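PDB 4F54: DUF4136 domain-containing protein from Bacteroides thetaiotaomicron, which is of unknown function but is probably a bacterial lipoprotein whose DUF4136 domain is distantly related to the N-terminal domain of TolB. Local coordinates for residues L85-S90 against F140-V145; E105-Y110 against W125-A130; S163-F168 against E182-S187. All coordinates share one frame; numbering follows the deposited sequence.

Overall arrangement
Interaction 1 pairs two central strands of a mixed sheet, and the other two contacts lie on opposite faces of it. On the face carrying Gln88 and Glu143, interaction 2 gathers the aromatic loops that leave and re-enter these strands; its centre is about 12 Å from that of interaction 1. The two join at the carboxylate, where Glu143 OE2 lies 2.6 Å from Tyr127 OH and 2.9 Å from Trp107 NE1. Interaction 3, about 13 Å from interaction 1 between centres, sets a helix against the next strand, whose Ser163 N is 2.9 Å from Thr142 O. The centres of interactions 2 and 3 are about 19 Å apart.

Interaction 1: residues L85-S90 against F140-V145; sequences LGIQVS and FITEMV
Glu143 OE1 is gripped by two groups: Gln88 NE2 on the adjacent strand, at 2.8 Å, and the hydroxyl of Tyr113 from the long connection between the strands. The amide N-H comes to the anti side of the carboxylate, 28° out of its plane, whereas OE1 lies close to the plane of the amide. Gln88 is placed for this by a first torsion of 58°, which sets CG between the backbone N and the carbonyl carbon; the chain then runs out extended to meet Glu143. Further partners fix the pair, for Trp107 and Tyr127 hold OE2 of Glu143, and Trp119 NE1 donates to Gln88 OE1. A leucine in place of Gln88 would probably leave Glu143 OE1 with one partner fewer and the indole N-H of Trp119 without its acceptor.

Beneath these side chains the strands run antiparallel at 165°. Gln88 and Glu143 form a hydrogen-bonded pair, with each backbone N 2.9 Å from the other residue's O, and Gly86 with Val145 and Ser90 with Ile141 repeat the pattern. Val145 CG2 lies 3.7 Å from Gly86 CA, using the room left by the missing side chain. Near the other end, a water bonded to Ser90 OG donates to Ile141 O at 2.8 Å, giving that carbonyl a second donor beside Ser90 N.

The reverse face is mostly apolar and is covered by helix 56-70. Ile87 CG2 meets Thr142 CG2 at 3.7 Å, Leu85 CD2 packs on CG of the selenomethionine Met144 at 4.1 Å, and Thr142 OG1 turns to Tyr65 of that helix. The strand pair thus has a largely apolar face toward the helix and a mixed one where Gln88 and Glu143 are buried, and the network of amide, phenol and indole groups would be expected to offset the cost of burying that carboxylate.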
loop_
_atom_site.group_PDB
_atom_site.type_symbol
_atom_site.label_atom_id
_atom_site.label_comp_id
_atom_site.label_asym_id
_atom_site.label_seq_id
_atom_site.Cartn_x
_atom_site.Cartn_y
_atom_site.Cartn_z
ATOM N N LEU A 85 13.097 3.403 0.661
ATOM C CA LEU A 85 11.664 3.317 0.391
ATOM C C LEU A 85 10.942 2.533 1.498
ATOM O O LEU A 85 11.484 1.574 2.061
ATOM C CB LEU A 85 11.447 2.637 -0.961
ATOM C CG LEU A 85 11.925 3.305 -2.285
ATOM C CD1 LEU A 85 11.939 2.248 -3.392
ATOM C CD2 LEU A 85 10.941 4.459 -2.605
ATOM N N GLY A 86 9.738 2.996 1.844
ATOM C CA GLY A 86 8.877 2.247 2.762
ATOM C C GLY A 86 7.646 1.791 2.047
ATOM O O GLY A 86 7.170 2.480 1.146
ATOM N N ILE A 87 7.110 0.617 2.417
ATOM C CA ILE A 87 5.835 0.176 1.917
ATOM C C ILE A 87 4.916 -0.116 3.094
ATOM O O ILE A 87 5.300 -0.809 4.075
ATOM C CB ILE A 87 5.989 -1.111 1.062
ATOM C CG1 ILE A 87 6.910 -0.864 -0.155
ATOM C CG2 ILE A 87 4.623 -1.663 0.581
ATOM C CD1 ILE A 87 7.266 -2.140 -0.914
ATOM N N GLN A 88 3.680 0.404 2.991
ATOM C CA GLN A 88 2.630 0.101 3.969
ATOM C C GLN A 88 1.423 -0.437 3.205
ATOM O O GLN A 88 1.096 0.040 2.089
ATOM C CB GLN A 88 2.249 1.355 4.795
ATOM C CG GLN A 88 1.756 2.562 3.966
ATOM C CD GLN A 88 1.744 3.859 4.713
ATOM O OE1 GLN A 88 2.497 4.017 5.701
ATOM N NE2 GLN A 88 0.876 4.799 4.312
ATOM N N VAL A 89 0.809 -1.485 3.772
ATOM C CA VAL A 89 -0.293 -2.250 3.148
ATOM C C VAL A 89 -1.463 -2.221 4.129
ATOM O O VAL A 89 -1.288 -2.448 5.336
ATOM C CB VAL A 89 0.084 -3.721 2.846
ATOM C CG1 VAL A 89 -1.064 -4.460 2.141
ATOM C CG2 VAL A 89 1.377 -3.839 1.979
ATOM N N SER A 90 -2.657 -1.968 3.616
ATOM C CA SER A 90 -3.896 -1.999 4.399
ATOM C C SER A 90 -5.007 -2.789 3.687
ATOM O O SER A 90 -5.138 -2.735 2.464
ATOM C CB SER A 90 -4.433 -0.603 4.675
ATOM O OG SER A 90 -3.437 0.219 5.280
ATOM N N PHE A 140 -7.545 -3.768 -1.031
ATOM C CA PHE A 140 -6.244 -3.377 -0.455
ATOM C C PHE A 140 -5.787 -2.026 -0.978
ATOM O O PHE A 140 -5.843 -1.790 -2.153
ATOM C CB PHE A 140 -5.138 -4.384 -0.728
ATOM C CG PHE A 140 -5.381 -5.780 -0.159
ATOM C CD1 PHE A 140 -6.149 -6.720 -0.846
ATOM C CD2 PHE A 140 -4.762 -6.174 1.030
ATOM C CE1 PHE A 140 -6.323 -8.013 -0.316
ATOM C CE2 PHE A 140 -4.948 -7.449 1.564
ATOM C CZ PHE A 140 -5.742 -8.362 0.891
ATOM N N ILE A 141 -5.267 -1.183 -0.065
ATOM C CA ILE A 141 -4.564 0.088 -0.426
ATOM C C ILE A 141 -3.129 -0.078 0.045
ATOM O O ILE A 141 -2.897 -0.352 1.216
ATOM C CB ILE A 141 -5.138 1.357 0.263
ATOM C CG1 ILE A 141 -6.443 1.814 -0.361
ATOM C CG2 ILE A 141 -4.168 2.568 0.185
ATOM C CD1 ILE A 141 -6.290 2.420 -1.762
ATOM N N THR A 142 -2.190 0.094 -0.878
ATOM C CA THR A 142 -0.764 -0.037 -0.652
ATOM C C THR A 142 -0.125 1.254 -1.100
ATOM O O THR A 142 -0.406 1.768 -2.172
ATOM C CB THR A 142 -0.184 -1.229 -1.389
ATOM O OG1 THR A 142 -0.856 -2.400 -0.922
ATOM C CG2 THR A 142 1.392 -1.317 -1.222
ATOM N N GLU A 143 0.746 1.784 -0.262
ATOM C CA GLU A 143 1.507 3.027 -0.542
ATOM C C GLU A 143 2.999 2.776 -0.308
ATOM O O GLU A 143 3.411 2.142 0.684
ATOM C CB GLU A 143 1.011 4.194 0.320
ATOM C CG GLU A 143 -0.422 4.598 -0.008
ATOM C CD GLU A 143 -0.970 5.605 1.013
ATOM O OE1 GLU A 143 -0.849 5.368 2.228
ATOM O OE2 GLU A 143 -1.505 6.665 0.606
HETATM N N MSE A 144 3.783 3.357 -1.206
HETATM C CA MSE A 144 5.230 3.351 -1.234
HETATM C C MSE A 144 5.691 4.771 -1.045
HETATM O O MSE A 144 5.269 5.686 -1.745
HETATM C CB MSE A 144 5.790 2.770 -2.543
HETATM C CG MSE A 144 7.306 2.576 -2.507
HETATM SE SE MSE A 144 7.914 1.836 -4.208
HETATM C CE MSE A 144 6.707 0.243 -4.306
ATOM N N VAL A 145 6.483 4.964 -0.004
ATOM C CA VAL A 145 6.899 6.280 0.470
ATOM C C VAL A 145 8.419 6.485 0.296
ATOM O O VAL A 145 9.235 5.529 0.413
ATOM C CB VAL A 145 6.500 6.519 1.968
ATOM C CG1 VAL A 145 4.961 6.562 2.124
ATOM C CG2 VAL A 145 7.109 5.536 2.945
HETATM O O HOH W 1 -1.869 1.262 3.293
#

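Interaction 2: residues E105-Y110 against W125-A130; sequences EWWWGY and WYYPYA
An aromatic cluster of Trp108, Trp125 and Tyr127 joins two arms of the long excursion between strands 85-92 and 139-146. Trp108 belongs to a short 3-10 turn, residues 106-109, while Trp125 and Tyr127 come from irregular chain beyond helix 116-119. The two indoles form an offset stack, their five-membered rings 4.4 Å apart between centroids and only 8° from parallel. The rings come closest where Trp108 NE1 sits 3.4 Å from Trp125 CD1. Glu105 CB lies over the opposite face of Trp108, so this indole is sandwiched between its own turn and the second arm.

Farther along its rim, Trp108 CZ2 reaches Trp125 CB at 3.5 Å and Tyr127 CD1 at 3.7 Å. Here the planes are steeply inclined, at 75°, and the tyrosine ring leans obliquely against the indole. Glu105 completes the packing by a CH-pi contact: its CG stands over the face of Tyr127, 3.8 Å from the ring centroid. The bend at chi2 (84°) folds the carboxylate back along the ring, bringing OE2 within 3.4 Å of Tyr127 CG, while OE1 bonds Gln103. At the far end of the phenol, Tyr127 OH lies near the plane of the Trp107 indole, 3.4 Å from CZ2 at its edge. That hydroxyl is hydrogen-bonded to Glu143 of strand 139-146 and to Thr162, which ties the loop to two strands of the sheet.

With little regular secondary structure to order it, this is loop packing built on an aromatic cluster, in which stacked and inclined rings join a 3-10 turn and an irregular arm over one face of the sheet.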
loop_
_atom_site.group_PDB
_atom_site.type_symbol
_atom_site.label_atom_id
_atom_site.label_comp_id
_atom_site.label_asym_id
_atom_site.label_seq_id
_atom_site.Cartn_x
_atom_site.Cartn_y
_atom_site.Cartn_z
ATOM N N GLU A 105 -7.753 10.897 -1.185
ATOM C CA GLU A 105 -7.055 9.924 -0.322
ATOM C C GLU A 105 -7.950 9.664 0.900
ATOM O O GLU A 105 -7.651 10.089 2.029
ATOM C CB GLU A 105 -5.704 10.489 0.117
ATOM C CG GLU A 105 -4.755 10.793 -1.032
ATOM C CD GLU A 105 -4.954 12.143 -1.699
ATOM O OE1 GLU A 105 -5.748 12.957 -1.194
ATOM O OE2 GLU A 105 -4.328 12.347 -2.779
ATOM N N TRP A 106 -9.067 8.971 0.667
ATOM C CA TRP A 106 -10.124 8.842 1.677
ATOM C C TRP A 106 -9.662 8.012 2.841
ATOM O O TRP A 106 -10.184 8.163 3.917
ATOM C CB TRP A 106 -11.456 8.310 1.093
ATOM C CG TRP A 106 -11.324 7.310 -0.030
ATOM C CD1 TRP A 106 -11.474 7.544 -1.385
ATOM C CD2 TRP A 106 -10.985 5.879 0.083
ATOM N NE1 TRP A 106 -11.241 6.395 -2.119
ATOM C CE2 TRP A 106 -10.935 5.357 -1.298
ATOM C CE3 TRP A 106 -10.726 5.003 1.154
ATOM C CZ2 TRP A 106 -10.650 4.027 -1.573
ATOM C CZ3 TRP A 106 -10.436 3.661 0.846
ATOM C CH2 TRP A 106 -10.387 3.196 -0.491
ATOM N N TRP A 107 -8.630 7.187 2.649
ATOM C CA TRP A 107 -8.137 6.288 3.672
ATOM C C TRP A 107 -7.566 7.085 4.777
ATOM O O TRP A 107 -7.519 6.580 5.871
ATOM C CB TRP A 107 -7.159 5.262 3.103
ATOM C CG TRP A 107 -6.183 5.820 2.094
ATOM C CD1 TRP A 107 -4.895 6.297 2.334
ATOM C CD2 TRP A 107 -6.401 5.991 0.650
ATOM N NE1 TRP A 107 -4.315 6.727 1.182
ATOM C CE2 TRP A 107 -5.174 6.535 0.113
ATOM C CE3 TRP A 107 -7.455 5.736 -0.219
ATOM C CZ2 TRP A 107 -5.042 6.880 -1.220
ATOM C CZ3 TRP A 107 -7.290 6.041 -1.583
ATOM C CH2 TRP A 107 -6.081 6.585 -2.063
ATOM N N TRP A 108 -7.150 8.336 4.527
ATOM C CA TRP A 108 -6.668 9.208 5.609
ATOM C C TRP A 108 -7.715 9.508 6.626
ATOM O O TRP A 108 -7.367 9.960 7.732
ATOM C CB TRP A 108 -6.196 10.553 5.107
ATOM C CG TRP A 108 -4.985 10.494 4.231
ATOM C CD1 TRP A 108 -4.059 9.472 4.086
ATOM C CD2 TRP A 108 -4.542 11.539 3.344
ATOM N NE1 TRP A 108 -3.094 9.808 3.180
ATOM C CE2 TRP A 108 -3.331 11.038 2.696
ATOM C CE3 TRP A 108 -5.018 12.814 3.024
ATOM C CZ2 TRP A 108 -2.642 11.789 1.756
ATOM C CZ3 TRP A 108 -4.279 13.563 2.107
ATOM C CH2 TRP A 108 -3.132 13.054 1.492
ATOM N N GLY A 109 -8.978 9.337 6.278
ATOM C CA GLY A 109 -10.085 9.552 7.215
ATOM C C GLY A 109 -10.241 8.457 8.266
ATOM O O GLY A 109 -11.015 8.625 9.188
ATOM N N TYR A 110 -9.543 7.327 8.118
ATOM C CA TYR A 110 -9.598 6.276 9.130
ATOM C C TYR A 110 -8.680 6.669 10.280
ATOM O O TYR A 110 -7.461 6.843 10.055
ATOM C CB TYR A 110 -9.143 4.932 8.568
ATOM C CG TYR A 110 -9.142 3.830 9.573
ATOM C CD1 TYR A 110 -10.293 3.545 10.291
ATOM C CD2 TYR A 110 -7.994 3.107 9.864
ATOM C CE1 TYR A 110 -10.323 2.556 11.248
ATOM C CE2 TYR A 110 -8.011 2.083 10.802
ATOM C CZ TYR A 110 -9.167 1.821 11.495
ATOM O OH TYR A 110 -9.170 0.853 12.457
ATOM N N TRP A 125 1.400 13.837 5.037
ATOM C CA TRP A 125 1.597 13.188 3.762
ATOM C C TRP A 125 1.687 14.189 2.626
ATOM O O TRP A 125 1.075 15.283 2.697
ATOM C CB TRP A 125 0.417 12.251 3.404
ATOM C CG TRP A 125 0.202 11.163 4.396
ATOM C CD1 TRP A 125 -0.820 11.045 5.317
ATOM C CD2 TRP A 125 1.069 10.019 4.631
ATOM N NE1 TRP A 125 -0.679 9.907 6.069
ATOM C CE2 TRP A 125 0.436 9.230 5.682
ATOM C CE3 TRP A 125 2.251 9.571 4.072
ATOM C CZ2 TRP A 125 1.023 8.065 6.174
ATOM C CZ3 TRP A 125 2.824 8.376 4.547
ATOM C CH2 TRP A 125 2.226 7.657 5.593
ATOM N N TYR A 126 2.385 13.779 1.560
ATOM C CA TYR A 126 2.438 14.571 0.332
ATOM C C TYR A 126 2.126 13.640 -0.821
ATOM O O TYR A 126 2.895 12.682 -1.006
ATOM C CB TYR A 126 3.796 15.210 0.089
ATOM C CG TYR A 126 3.749 16.230 -1.017
ATOM C CD1 TYR A 126 3.149 17.453 -0.794
ATOM C CD2 TYR A 126 4.211 15.949 -2.281
ATOM C CE1 TYR A 126 3.092 18.425 -1.785
ATOM C CE2 TYR A 126 4.149 16.900 -3.274
ATOM C CZ TYR A 126 3.535 18.114 -3.037
ATOM O OH TYR A 126 3.441 19.109 -4.022
ATOM N N TYR A 127 1.061 13.950 -1.583
ATOM C CA TYR A 127 0.658 13.201 -2.789
ATOM C C TYR A 127 0.976 13.977 -4.048
ATOM O O TYR A 127 0.366 15.024 -4.284
ATOM C CB TYR A 127 -0.880 12.853 -2.761
ATOM C CG TYR A 127 -1.124 11.378 -2.546
ATOM C CD1 TYR A 127 -0.880 10.776 -1.318
ATOM C CD2 TYR A 127 -1.570 10.566 -3.607
ATOM C CE1 TYR A 127 -1.096 9.434 -1.093
ATOM C CE2 TYR A 127 -1.760 9.207 -3.389
ATOM C CZ TYR A 127 -1.522 8.640 -2.123
ATOM O OH TYR A 127 -1.684 7.286 -1.877
ATOM N N PRO A 128 1.949 13.481 -4.841
ATOM C CA PRO A 128 2.373 14.225 -6.047
ATOM C C PRO A 128 1.611 13.868 -7.295
ATOM O O PRO A 128 1.960 14.294 -8.402
ATOM C CB PRO A 128 3.850 13.875 -6.183
ATOM C CG PRO A 128 3.980 12.567 -5.506
ATOM C CD PRO A 128 2.922 12.441 -4.474
ATOM N N TYR A 129 0.554 13.084 -7.134
ATOM C CA TYR A 129 -0.303 12.681 -8.244
ATOM C C TYR A 129 -1.764 12.479 -7.780
ATOM O O TYR A 129 -2.050 12.367 -6.552
ATOM C CB TYR A 129 0.250 11.381 -8.876
ATOM C CG TYR A 129 0.564 10.289 -7.853
ATOM C CD1 TYR A 129 -0.427 9.412 -7.376
ATOM C CD2 TYR A 129 1.826 10.137 -7.366
ATOM C CE1 TYR A 129 -0.100 8.406 -6.487
ATOM C CE2 TYR A 129 2.161 9.177 -6.408
ATOM C CZ TYR A 129 1.208 8.275 -6.006
ATOM O OH TYR A 129 1.509 7.339 -5.093
ATOM N N ALA A 130 -2.672 12.506 -8.753
ATOM C CA ALA A 130 -4.101 12.275 -8.525
ATOM C C ALA A 130 -4.395 10.779 -8.313
ATOM O O ALA A 130 -3.731 9.893 -8.899
ATOM C CB ALA A 130 -4.957 12.798 -9.705
#

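Interaction 3: residues S163-F168 against E182-S187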
loop_
_atom_site.group_PDB
_atom_site.type_symbol
_atom_site.label_atom_id
_atom_site.label_comp_id
_atom_site.label_asym_id
_atom_site.label_seq_id
_atom_site.Cartn_x
_atom_site.Cartn_y
_atom_site.Cartn_z
ATOM N N SER A 163 -1.186 1.604 -5.001
ATOM C CA SER A 163 -2.023 0.633 -5.679
ATOM C C SER A 163 -3.314 0.417 -4.898
ATOM O O SER A 163 -3.371 0.585 -3.651
ATOM C CB SER A 163 -1.291 -0.697 -5.944
ATOM O OG SER A 163 -1.031 -1.353 -4.717
ATOM N N TYR A 164 -4.342 0.058 -5.671
ATOM C CA TYR A 164 -5.632 -0.302 -5.170
ATOM C C TYR A 164 -6.026 -1.614 -5.815
ATOM O O TYR A 164 -6.190 -1.699 -7.046
ATOM C CB TYR A 164 -6.651 0.774 -5.407
ATOM C CG TYR A 164 -8.008 0.593 -4.783
ATOM C CD1 TYR A 164 -8.126 0.236 -3.438
ATOM C CD2 TYR A 164 -9.164 0.951 -5.459
ATOM C CE1 TYR A 164 -9.382 0.130 -2.851
ATOM C CE2 TYR A 164 -10.427 0.859 -4.887
ATOM C CZ TYR A 164 -10.517 0.447 -3.558
ATOM O OH TYR A 164 -11.780 0.377 -2.947
ATOM N N LEU A 165 -6.151 -2.649 -4.981
ATOM C CA LEU A 165 -6.563 -3.998 -5.453
ATOM C C LEU A 165 -8.010 -4.200 -4.995
ATOM O O LEU A 165 -8.270 -4.146 -3.787
ATOM C CB LEU A 165 -5.664 -5.037 -4.787
ATOM C CG LEU A 165 -4.164 -4.759 -4.843
ATOM C CD1 LEU A 165 -3.360 -5.963 -4.309
ATOM C CD2 LEU A 165 -3.722 -4.426 -6.270
ATOM N N THR A 166 -8.925 -4.446 -5.912
ATOM C CA THR A 166 -10.362 -4.417 -5.569
ATOM C C THR A 166 -11.159 -5.302 -6.496
ATOM O O THR A 166 -10.573 -5.976 -7.336
ATOM C CB THR A 166 -10.886 -2.956 -5.529
ATOM O OG1 THR A 166 -12.193 -2.934 -4.931
ATOM C CG2 THR A 166 -10.936 -2.329 -6.920
ATOM N N GLY A 167 -12.480 -5.344 -6.351
ATOM C CA GLY A 167 -13.279 -6.119 -7.283
ATOM C C GLY A 167 -13.062 -7.624 -7.272
ATOM O O GLY A 167 -13.312 -8.312 -8.244
ATOM N N PHE A 168 -12.633 -8.144 -6.133
ATOM C CA PHE A 168 -12.337 -9.570 -6.002
ATOM C C PHE A 168 -13.588 -10.434 -6.036
ATOM O O PHE A 168 -14.572 -10.181 -5.335
ATOM C CB PHE A 168 -11.606 -9.840 -4.703
ATOM C CG PHE A 168 -10.166 -9.382 -4.683
ATOM C CD1 PHE A 168 -9.166 -10.178 -5.235
ATOM C CD2 PHE A 168 -9.801 -8.212 -4.052
ATOM C CE1 PHE A 168 -7.855 -9.786 -5.218
ATOM C CE2 PHE A 168 -8.462 -7.810 -4.034
ATOM C CZ PHE A 168 -7.493 -8.618 -4.610
ATOM N N GLU A 182 -1.945 -12.799 -6.732
ATOM C CA GLU A 182 -1.985 -12.554 -8.172
ATOM C C GLU A 182 -2.199 -11.049 -8.467
ATOM O O GLU A 182 -1.559 -10.470 -9.387
ATOM C CB GLU A 182 -3.045 -13.425 -8.856
ATOM C CG GLU A 182 -2.759 -14.929 -8.790
ATOM C CD GLU A 182 -3.909 -15.787 -9.322
ATOM O OE1 GLU A 182 -4.815 -15.237 -9.967
ATOM O OE2 GLU A 182 -3.904 -17.009 -9.091
ATOM N N ALA A 183 -3.031 -10.412 -7.662
ATOM C CA ALA A 183 -3.256 -8.943 -7.757
ATOM C C ALA A 183 -1.987 -8.141 -7.399
ATOM O O ALA A 183 -1.616 -7.215 -8.125
ATOM C CB ALA A 183 -4.464 -8.486 -6.948
ATOM N N VAL A 184 -1.280 -8.530 -6.320
ATOM C CA VAL A 184 -0.008 -7.897 -5.991
ATOM C C VAL A 184 0.947 -8.026 -7.171
ATOM O O VAL A 184 1.524 -7.034 -7.608
ATOM C CB VAL A 184 0.570 -8.401 -4.636
ATOM C CG1 VAL A 184 1.996 -7.895 -4.421
ATOM C CG2 VAL A 184 -0.341 -8.017 -3.479
ATOM N N ASN A 185 1.121 -9.238 -7.719
ATOM C CA ASN A 185 2.004 -9.451 -8.859
ATOM C C ASN A 185 1.607 -8.575 -10.027
ATOM O O ASN A 185 2.460 -7.952 -10.673
ATOM C CB ASN A 185 1.997 -10.919 -9.275
ATOM C CG ASN A 185 2.689 -11.821 -8.264
ATOM O OD1 ASN A 185 3.424 -11.350 -7.400
ATOM N ND2 ASN A 185 2.418 -13.126 -8.352
ATOM N N GLN A 186 0.300 -8.449 -10.251
ATOM C CA GLN A 186 -0.181 -7.621 -11.356
ATOM C C GLN A 186 0.130 -6.146 -11.201
ATOM O O GLN A 186 0.464 -5.463 -12.166
ATOM C CB GLN A 186 -1.687 -7.823 -11.582
ATOM C CG GLN A 186 -2.300 -6.917 -12.649
ATOM C CD GLN A 186 -1.695 -7.101 -14.040
ATOM O OE1 GLN A 186 -1.416 -8.232 -14.469
ATOM N NE2 GLN A 186 -1.520 -5.995 -14.765
ATOM N N SER A 187 0.054 -5.664 -9.964
ATOM C CA SER A 187 0.335 -4.249 -9.674
ATOM C C SER A 187 1.775 -3.904 -10.044
ATOM O O SER A 187 2.051 -2.812 -10.564
ATOM C CB SER A 187 0.039 -3.883 -8.212
ATOM O OG SER A 187 1.024 -4.367 -7.269
HETATM O O HOH W 2 -0.123 -3.828 -4.749
#
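The end of strand 159-166 runs beneath helix 179-189 at 146° to it, the axes of the short segments 9.2 Å apart, with Leu165 CA facing Ala183 and Ser163 CA facing Ser187. Leu165 fills the space between the two elements: its CD1 meets Val184 CG2 at 3.7 Å, the side chains crossing at a slant, and Ala183 CB at 3.8 Å. The small methyl of Ala183 is approached by Phe168 as well, whose CZ comes to 3.8 Å from the loop just past the strand.

One turn along the helix the contact becomes polar. Ser163 CB and Ser187 CB approach to 4.1 Å, and a water bridges their hydroxyls, 2.6 Å from Ser163 OG and 2.8 Å from Ser187 OG, to which it donates. The first torsion of Ser187, 75°, directs its OG back to the helix, where it donates to Val184 O at 2.7 Å, in the carbonyl plane and on a lone pair.

Strand and helix are therefore joined by apolar packing at one end, and at the other by light serine packing and a shared water, which gives the buried serine hydroxyls a common partner.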